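Local coordinates for ribosomal RNA small subunit methyltransferase D (Escherichia coli, PDB 2FPO), which transfers a methyl group from S-adenosyl-L-methionine to N2 of guanine 966 of 16S rRNA within the assembled 30S particle, at residues 19-24 / 72-77; 57-62 / 121-126. All blocks are in the same frame, centred on the assembly; numbering follows the deposited sequence.

Contact 1. Residues 19-24 / 72-77; sequences GQWRGR and ALSRYA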
ATOM      1  N   GLY A  19      12.370  10.395  -3.875  1.00 31.39           N
ATOM      2  CA  GLY A  19      11.625  11.120  -4.908  1.00 32.00           C
ATOM      3  C   GLY A  19      11.558  12.638  -4.775  1.00 32.68           C
ATOM      4  O   GLY A  19      12.435  13.275  -4.195  1.00 32.91           O
ATOM      5  N   GLN A  20      10.497  13.224  -5.302  1.00 32.38           N
ATOM      6  CA  GLN A  20      10.402  14.680  -5.352  1.00 33.05           C
ATOM      7  C   GLN A  20      10.297  15.351  -3.980  1.00 32.55           C
ATOM      8  O   GLN A  20      10.714  16.489  -3.843  1.00 32.10           O
ATOM      9  CB  GLN A  20       9.260  15.121  -6.261  1.00 33.11           C
ATOM     10  CG  GLN A  20       7.883  14.744  -5.772  1.00 33.97           C
ATOM     11  CD  GLN A  20       6.836  15.026  -6.816  1.00 36.27           C
ATOM     12  OE1 GLN A  20       6.710  16.161  -7.303  1.00 35.70           O
ATOM     13  NE2 GLN A  20       6.076  13.994  -7.179  1.00 34.21           N
ATOM     14  N   TRP A  21       9.773  14.645  -2.971  1.00 32.25           N
ATOM     15  CA  TRP A  21       9.694  15.212  -1.617  1.00 32.09           C
ATOM     16  C   TRP A  21      10.673  14.576  -0.665  1.00 31.61           C
ATOM     17  O   TRP A  21      10.453  14.542   0.543  1.00 30.76           O
ATOM     18  CB  TRP A  21       8.270  15.135  -1.045  1.00 33.41           C
ATOM     19  CG  TRP A  21       7.238  15.711  -1.959  1.00 32.50           C
ATOM     20  CD1 TRP A  21       7.230  16.954  -2.511  1.00 35.06           C
ATOM     21  CD2 TRP A  21       6.072  15.043  -2.438  1.00 34.29           C
ATOM     22  NE1 TRP A  21       6.113  17.109  -3.304  1.00 36.02           N
ATOM     23  CE2 TRP A  21       5.385  15.946  -3.273  1.00 35.07           C
ATOM     24  CE3 TRP A  21       5.528  13.770  -2.228  1.00 33.79           C
ATOM     25  CZ2 TRP A  21       4.181  15.610  -3.910  1.00 35.05           C
ATOM     26  CZ3 TRP A  21       4.338  13.442  -2.850  1.00 35.15           C
ATOM     27  CH2 TRP A  21       3.681  14.353  -3.690  1.00 34.40           C
ATOM     28  N   ARG A  22      11.765  14.076  -1.225  1.00 31.90           N
ATOM     29  CA  ARG A  22      12.777  13.363  -0.457  1.00 31.95           C
ATOM     30  C   ARG A  22      13.249  14.305   0.620  1.00 31.69           C
ATOM     31  O   ARG A  22      13.569  15.465   0.334  1.00 31.29           O
ATOM     32  CB  ARG A  22      13.935  12.967  -1.372  1.00 31.42           C
ATOM     33  CG  ARG A  22      15.211  12.669  -0.666  1.00 30.99           C
ATOM     34  CD  ARG A  22      16.263  12.189  -1.644  1.00 30.12           C
ATOM     35  NE  ARG A  22      16.878  13.293  -2.384  1.00 27.67           N
ATOM     36  CZ  ARG A  22      18.069  13.813  -2.110  1.00 28.93           C
ATOM     37  NH1 ARG A  22      18.547  14.812  -2.854  1.00 30.46           N
ATOM     38  NH2 ARG A  22      18.779  13.359  -1.087  1.00 25.99           N
ATOM     39  N   GLY A  23      13.245  13.825   1.857  1.00 32.10           N
ATOM     40  CA  GLY A  23      13.671  14.643   2.987  1.00 33.54           C
ATOM     41  C   GLY A  23      12.571  15.531   3.570  1.00 34.74           C
ATOM     42  O   GLY A  23      12.795  16.187   4.584  1.00 34.93           O
ATOM     43  N   ARG A  24      11.396  15.576   2.938  1.00 35.11           N
ATOM     44  CA  ARG A  24      10.290  16.379   3.486  1.00 36.83           C
ATOM     45  C   ARG A  24       9.693  15.642   4.685  1.00 37.09           C
ATOM     46  O   ARG A  24       9.489  14.438   4.621  1.00 36.71           O
ATOM     47  CB  ARG A  24       9.195  16.682   2.427  1.00 36.74           C
ATOM     48  CG  ARG A  24       9.641  17.649   1.285  1.00 37.63           C
ATOM     49  CD  ARG A  24       9.654  19.115   1.718  1.00 37.51           C
ATOM     50  NE  ARG A  24       8.347  19.538   2.184  1.00 37.98           N
ATOM     51  CZ  ARG A  24       7.391  20.008   1.386  1.00 39.00           C
ATOM     52  NH1 ARG A  24       7.622  20.135   0.077  1.00 38.53           N
ATOM     53  NH2 ARG A  24       6.215  20.376   1.893  1.00 35.47           N
ATOM     54  N   ALA A  72       5.095   6.588  -2.540  1.00 27.61           N
ATOM     55  CA  ALA A  72       4.730   6.265  -3.933  1.00 27.55           C
ATOM     56  C   ALA A  72       4.509   7.522  -4.766  1.00 28.02           C
ATOM     57  O   ALA A  72       5.086   7.653  -5.838  1.00 28.69           O
ATOM     58  CB  ALA A  72       3.498   5.281  -4.017  1.00 27.93           C
ATOM     59  N   LEU A  73       3.740   8.484  -4.255  1.00 27.82           N
ATOM     60  CA  LEU A  73       3.523   9.732  -4.956  1.00 27.42           C
ATOM     61  C   LEU A  73       4.800  10.538  -5.168  1.00 27.82           C
ATOM     62  O   LEU A  73       4.979  11.183  -6.205  1.00 26.94           O
ATOM     63  CB  LEU A  73       2.482  10.588  -4.222  1.00 27.38           C
ATOM     64  CG  LEU A  73       1.094   9.952  -4.279  1.00 28.65           C
ATOM     65  CD1 LEU A  73       0.271  10.432  -3.059  1.00 28.37           C
ATOM     66  CD2 LEU A  73       0.350  10.190  -5.629  1.00 25.64           C
ATOM     67  N   SER A  74       5.669  10.515  -4.170  1.00 27.63           N
ATOM     68  CA  SER A  74       6.922  11.231  -4.260  1.00 28.53           C
ATOM     69  C   SER A  74       7.742  10.733  -5.465  1.00 29.03           C
ATOM     70  O   SER A  74       8.325  11.532  -6.209  1.00 29.37           O
ATOM     71  CB  SER A  74       7.707  11.067  -2.962  1.00 27.69           C
ATOM     72  OG  SER A  74       8.853  11.899  -2.971  1.00 29.92           O
ATOM     73  N   ARG A  75       7.726   9.416  -5.661  1.00 29.15           N
ATOM     74  CA  ARG A  75       8.525   8.744  -6.653  1.00 29.78           C
ATOM     75  C   ARG A  75       7.781   8.645  -7.992  1.00 30.15           C
ATOM     76  O   ARG A  75       8.063   7.766  -8.831  1.00 28.67           O
ATOM     77  CB  ARG A  75       8.941   7.389  -6.106  1.00 29.59           C
ATOM     78  CG  ARG A  75       9.763   7.494  -4.818  1.00 30.14           C
ATOM     79  CD  ARG A  75      10.013   6.102  -4.247  1.00 30.14           C
ATOM     80  NE  ARG A  75      10.720   6.099  -2.953  1.00 29.13           N
ATOM     81  CZ  ARG A  75      11.937   5.612  -2.741  1.00 29.10           C
ATOM     82  NH1 ARG A  75      12.650   5.091  -3.741  1.00 29.37           N
ATOM     83  NH2 ARG A  75      12.456   5.632  -1.513  1.00 28.81           N
ATOM     84  N   TYR A  76       6.831   9.571  -8.158  1.00 30.61           N
ATOM     85  CA  TYR A  76       6.155   9.853  -9.420  1.00 30.89           C
ATOM     86  C   TYR A  76       5.171   8.771  -9.868  1.00 30.64           C
ATOM     87  O   TYR A  76       4.936   8.602 -11.068  1.00 30.57           O
ATOM     88  CB  TYR A  76       7.171  10.193 -10.533  1.00 32.19           C
ATOM     89  CG  TYR A  76       8.090  11.352 -10.182  1.00 33.61           C
ATOM     90  CD1 TYR A  76       7.667  12.673 -10.322  1.00 33.06           C
ATOM     91  CD2 TYR A  76       9.387  11.118  -9.701  1.00 35.70           C
ATOM     92  CE1 TYR A  76       8.519  13.745 -10.010  1.00 35.86           C
ATOM     93  CE2 TYR A  76      10.243  12.177  -9.369  1.00 35.74           C
ATOM     94  CZ  TYR A  76       9.802  13.482  -9.525  1.00 34.89           C
ATOM     95  OH  TYR A  76      10.653  14.517  -9.204  1.00 37.66           O
ATOM     96  N   ALA A  77       4.572   8.059  -8.905  1.00 30.25           N
ATOM     97  CA  ALA A  77       3.319   7.362  -9.164  1.00 30.00           C
ATOM     98  C   ALA A  77       2.401   8.342  -9.892  1.00 29.23           C
ATOM     99  O   ALA A  77       2.385   9.517  -9.563  1.00 28.78           O
ATOM    100  CB  ALA A  77       2.661   6.904  -7.844  1.00 29.91           C
TER

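Contact 2. Residues 57-62 / 121-126; sequences QCLDCF and TPHNIV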
ATOM      1  N   GLN A  57      -0.436   3.351 -11.076  1.00 28.09           N
ATOM      2  CA  GLN A  57      -1.630   3.576 -10.278  1.00 28.09           C
ATOM      3  C   GLN A  57      -1.539   2.679  -9.046  1.00 27.98           C
ATOM      4  O   GLN A  57      -1.431   1.440  -9.159  1.00 28.70           O
ATOM      5  CB  GLN A  57      -2.889   3.288 -11.101  1.00 28.27           C
ATOM      6  CG  GLN A  57      -3.504   4.561 -11.740  1.00 32.48           C
ATOM      7  CD  GLN A  57      -4.177   5.524 -10.708  1.00 36.74           C
ATOM      8  OE1 GLN A  57      -4.497   6.670 -11.041  1.00 39.13           O
ATOM      9  NE2 GLN A  57      -4.383   5.052  -9.462  1.00 32.99           N
ATOM     10  N   CYS A  58      -1.590   3.312  -7.871  1.00 27.22           N
ATOM     11  CA  CYS A  58      -1.374   2.649  -6.579  1.00 27.21           C
ATOM     12  C   CYS A  58      -2.602   2.685  -5.683  1.00 26.66           C
ATOM     13  O   CYS A  58      -3.329   3.686  -5.599  1.00 25.59           O
ATOM     14  CB  CYS A  58      -0.198   3.288  -5.817  1.00 27.30           C
ATOM     15  SG  CYS A  58       1.319   3.394  -6.782  1.00 31.19           S
ATOM     16  N   LEU A  59      -2.832   1.581  -5.008  1.00 26.88           N
ATOM     17  CA  LEU A  59      -3.910   1.537  -4.033  1.00 26.61           C
ATOM     18  C   LEU A  59      -3.309   1.103  -2.697  1.00 26.86           C
ATOM     19  O   LEU A  59      -2.631   0.082  -2.612  1.00 27.04           O
ATOM     20  CB  LEU A  59      -4.999   0.575  -4.542  1.00 26.41           C
ATOM     21  CG  LEU A  59      -6.085   0.167  -3.537  1.00 27.60           C
ATOM     22  CD1 LEU A  59      -7.027   1.384  -3.320  1.00 23.90           C
ATOM     23  CD2 LEU A  59      -6.807  -1.085  -4.073  1.00 25.93           C
ATOM     24  N   ASP A  60      -3.542   1.887  -1.648  1.00 27.40           N
ATOM     25  CA  ASP A  60      -3.101   1.517  -0.298  1.00 28.16           C
ATOM     26  C   ASP A  60      -4.342   1.144   0.533  1.00 27.64           C
ATOM     27  O   ASP A  60      -5.147   2.028   0.885  1.00 26.52           O
ATOM     28  CB  ASP A  60      -2.368   2.697   0.325  1.00 27.74           C
ATOM     29  CG  ASP A  60      -1.519   2.312   1.542  1.00 31.16           C
ATOM     30  OD1 ASP A  60      -1.768   1.284   2.207  1.00 32.54           O
ATOM     31  OD2 ASP A  60      -0.602   3.080   1.845  1.00 34.35           O
ATOM     32  N   CYS A  61      -4.475  -0.153   0.842  1.00 27.14           N
ATOM     33  CA  CYS A  61      -5.681  -0.681   1.510  1.00 27.79           C
ATOM     34  C   CYS A  61      -5.866  -0.279   2.966  1.00 27.79           C
ATOM     35  O   CYS A  61      -7.008  -0.324   3.455  1.00 27.87           O
ATOM     36  CB  CYS A  61      -5.760  -2.205   1.391  1.00 28.60           C
ATOM     37  SG  CYS A  61      -5.876  -2.757  -0.340  1.00 29.84           S
ATOM     38  N   PHE A  62      -4.765   0.039   3.657  1.00 26.10           N
ATOM     39  CA  PHE A  62      -4.774   0.417   5.087  1.00 27.10           C
ATOM     40  C   PHE A  62      -3.690   1.458   5.167  1.00 27.66           C
ATOM     41  O   PHE A  62      -2.552   1.170   5.613  1.00 26.78           O
ATOM     42  CB  PHE A  62      -4.428  -0.776   6.040  1.00 27.07           C
ATOM     43  CG  PHE A  62      -5.253  -2.007   5.786  1.00 27.12           C
ATOM     44  CD1 PHE A  62      -6.466  -2.193   6.443  1.00 27.58           C
ATOM     45  CD2 PHE A  62      -4.829  -2.959   4.854  1.00 27.59           C
ATOM     46  CE1 PHE A  62      -7.277  -3.340   6.145  1.00 28.73           C
ATOM     47  CE2 PHE A  62      -5.602  -4.099   4.548  1.00 28.64           C
ATOM     48  CZ  PHE A  62      -6.823  -4.302   5.211  1.00 27.96           C
ATOM     49  N   THR A 121     -11.372  -0.939  -9.767  1.00 30.49           N
ATOM     50  CA  THR A 121     -10.653  -0.381 -10.889  1.00 31.00           C
ATOM     51  C   THR A 121      -9.200  -0.883 -10.821  1.00 30.41           C
ATOM     52  O   THR A 121      -8.651  -0.998  -9.731  1.00 30.30           O
ATOM     53  CB  THR A 121     -10.784   1.183 -10.919  1.00 31.43           C
ATOM     54  OG1 THR A 121     -10.303   1.653 -12.174  1.00 34.47           O
ATOM     55  CG2 THR A 121     -10.008   1.871  -9.780  1.00 31.91           C
ATOM     56  N   PRO A 122      -8.605  -1.278 -11.970  1.00 30.24           N
ATOM     57  CA  PRO A 122      -7.287  -1.924 -11.878  1.00 30.51           C
ATOM     58  C   PRO A 122      -6.112  -1.016 -11.454  1.00 30.00           C
ATOM     59  O   PRO A 122      -5.977   0.130 -11.914  1.00 29.23           O
ATOM     60  CB  PRO A 122      -7.065  -2.480 -13.287  1.00 30.92           C
ATOM     61  CG  PRO A 122      -7.904  -1.581 -14.174  1.00 31.21           C
ATOM     62  CD  PRO A 122      -9.115  -1.243 -13.352  1.00 30.74           C
ATOM     63  N   HIS A 123      -5.276  -1.552 -10.572  1.00 29.55           N
ATOM     64  CA  HIS A 123      -4.062  -0.872 -10.114  1.00 28.54           C
ATOM     65  C   HIS A 123      -2.827  -1.717 -10.412  1.00 29.13           C
ATOM     66  O   HIS A 123      -2.861  -2.956 -10.323  1.00 28.99           O
ATOM     67  CB  HIS A 123      -4.131  -0.578  -8.609  1.00 27.85           C
ATOM     68  CG  HIS A 123      -5.195   0.403  -8.229  1.00 27.76           C
ATOM     69  ND1 HIS A 123      -6.527   0.056  -8.115  1.00 28.45           N
ATOM     70  CD2 HIS A 123      -5.126   1.736  -7.980  1.00 27.89           C
ATOM     71  CE1 HIS A 123      -7.226   1.131  -7.775  1.00 29.51           C
ATOM     72  NE2 HIS A 123      -6.403   2.166  -7.709  1.00 28.59           N
ATOM     73  N   ASN A 124      -1.738  -1.021 -10.727  1.00 28.77           N
ATOM     74  CA  ASN A 124      -0.432  -1.601 -10.970  1.00 29.50           C
ATOM     75  C   ASN A 124       0.283  -2.050  -9.679  1.00 28.76           C
ATOM     76  O   ASN A 124       1.046  -3.042  -9.689  1.00 29.30           O
ATOM     77  CB  ASN A 124       0.445  -0.554 -11.681  1.00 28.85           C
ATOM     78  CG  ASN A 124      -0.200  -0.019 -12.939  1.00 32.87           C
ATOM     79  OD1 ASN A 124      -0.317  -0.731 -13.952  1.00 36.84           O
ATOM     80  ND2 ASN A 124      -0.642   1.237 -12.889  1.00 31.33           N
ATOM     81  N   ILE A 125       0.050  -1.309  -8.594  1.00 27.27           N
ATOM     82  CA  ILE A 125       0.711  -1.549  -7.300  1.00 26.74           C
ATOM     83  C   ILE A 125      -0.281  -1.440  -6.152  1.00 26.33           C
ATOM     84  O   ILE A 125      -0.955  -0.413  -5.988  1.00 27.50           O
ATOM     85  CB  ILE A 125       1.901  -0.534  -7.071  1.00 25.43           C
ATOM     86  CG1 ILE A 125       2.956  -0.649  -8.194  1.00 26.62           C
ATOM     87  CG2 ILE A 125       2.508  -0.643  -5.648  1.00 26.66           C
ATOM     88  CD1 ILE A 125       4.161   0.298  -8.054  1.00 25.14           C
ATOM     89  N   VAL A 126      -0.349  -2.472  -5.331  1.00 26.81           N
ATOM     90  CA  VAL A 126      -1.245  -2.462  -4.151  1.00 26.38           C
ATOM     91  C   VAL A 126      -0.469  -2.786  -2.889  1.00 26.51           C
ATOM     92  O   VAL A 126       0.367  -3.713  -2.876  1.00 26.66           O
ATOM     93  CB  VAL A 126      -2.465  -3.434  -4.314  1.00 26.72           C
ATOM     94  CG1 VAL A 126      -3.436  -3.381  -3.109  1.00 24.34           C
ATOM     95  CG2 VAL A 126      -3.217  -3.151  -5.604  1.00 25.39           C
TER
HETATM   96  O   HOH W   1      -6.605   4.876  -7.813  1.00 23.76           O

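Contact 1. Residues 19-24 / 72-77
This is a loop-to-helix-end contact: Gln20 and Trp21, in the loop joining the small strands 13-15 and 25-27, hydrogen-bond to the end of helix 67-74. The helix closes in a Schellman motif: Tyr76, at positive phi, is its C-prime residue, with Ala77 N bonded to Ala72 O and Tyr76 N to Leu73 O. The loop adds donors to two carbonyls of the last helical turn, Ser74 O and Leu73 O. Gln20 N makes an almost straight bond to Ser74 O (2.9 Å, 175° at the hydrogen), arriving from above the carbonyl plane. The amide of Gln20 adds a second grip, NE2 to Leu73 O at 3.2 Å, with the acceptor near the amide plane; Gln20 NE2 and Tyr76 N reach this oxygen from opposite faces of its plane.

A chi1 of -173° swings Ser74 OG away from its own N and to the loop, where it accepts from Trp21 N at 2.9 Å and donates to Gly18 O. Gln20 CG lies over the centre of its neighbour's indole, Trp21, and touches Ser74 O at 3.3 Å on another side. The Gln20 amide runs past the Tyr76 ring with the two planes 26° apart, and Gln20 CB lies 3.3 Å from Tyr76 OH. The benzene-ring edge of the indole meets the helix, Leu73 CB lying near the ring plane, 3.7 Å from Trp21 CZ3.

Contact 2. Residues 57-62 / 121-126
The imidazole of His123 lies flat against Leu59, whose CB sits over the ring centre, 3.6 Å from the centroid and 10° off the normal, a CH-pi contact. With CG anti to the carbonyl carbon (chi1 -66°), the His123 ring is laid along the neighbouring strand, its edge toward the Gln57-Cys58 peptide. The Gln57 amide stands steeply to this ring, the planes 70° apart, and one water joins the two groups: it is 2.7 Å from His123 NE2, in the ring plane, and accepts a weak bond from Gln57 NE2.

Beyond this pair the strands run parallel. Ile125 N donates to Gln57 O at 3.2 Å, while Leu59 N meets Ile125 O at 2.9 Å, nearly along the C=O axis. Cys58 and Ile125 face one side of the sheet, Cys58 SG lying 4.0 Å from Ile125 CB. Leu59 and Val126 lie side by side on the other, where Leu144 of helix 137-146 packs on both; Val126 CG1 also touches Cys61 SG at 3.7 Å. Strands 57-60 and 123-128 are the central neighbours of a seven-stranded sheet in the order 3-2-1-4-5-7-6, the Rossmann-like fold of class I S-adenosylmethionine-dependent methyltransferases.

Overall arrangement
Contacts 1 and 2 have centres about 17 Å apart and are tied together by the first beta-alpha unit of the methyltransferase fold: strand 57-60 of contact 2 leads into helix 67-74, whose end makes contact 1. Along the chain the segments alternate, 19-24, 57-62, 72-77, then 121-126. They also touch directly, Cys58 SG packing on Ala72 CB at 4.0 Å and on Ala77 CB, so the helix end rests on the strand. Contact 2 lies in the buried middle of the sheet, its centre about 7 Å from the centre of the chain, whereas contact 1, its centre about 15 Å out, joins the loop of strand pair 13-15/25-27 to the helix end at the edge of this fold.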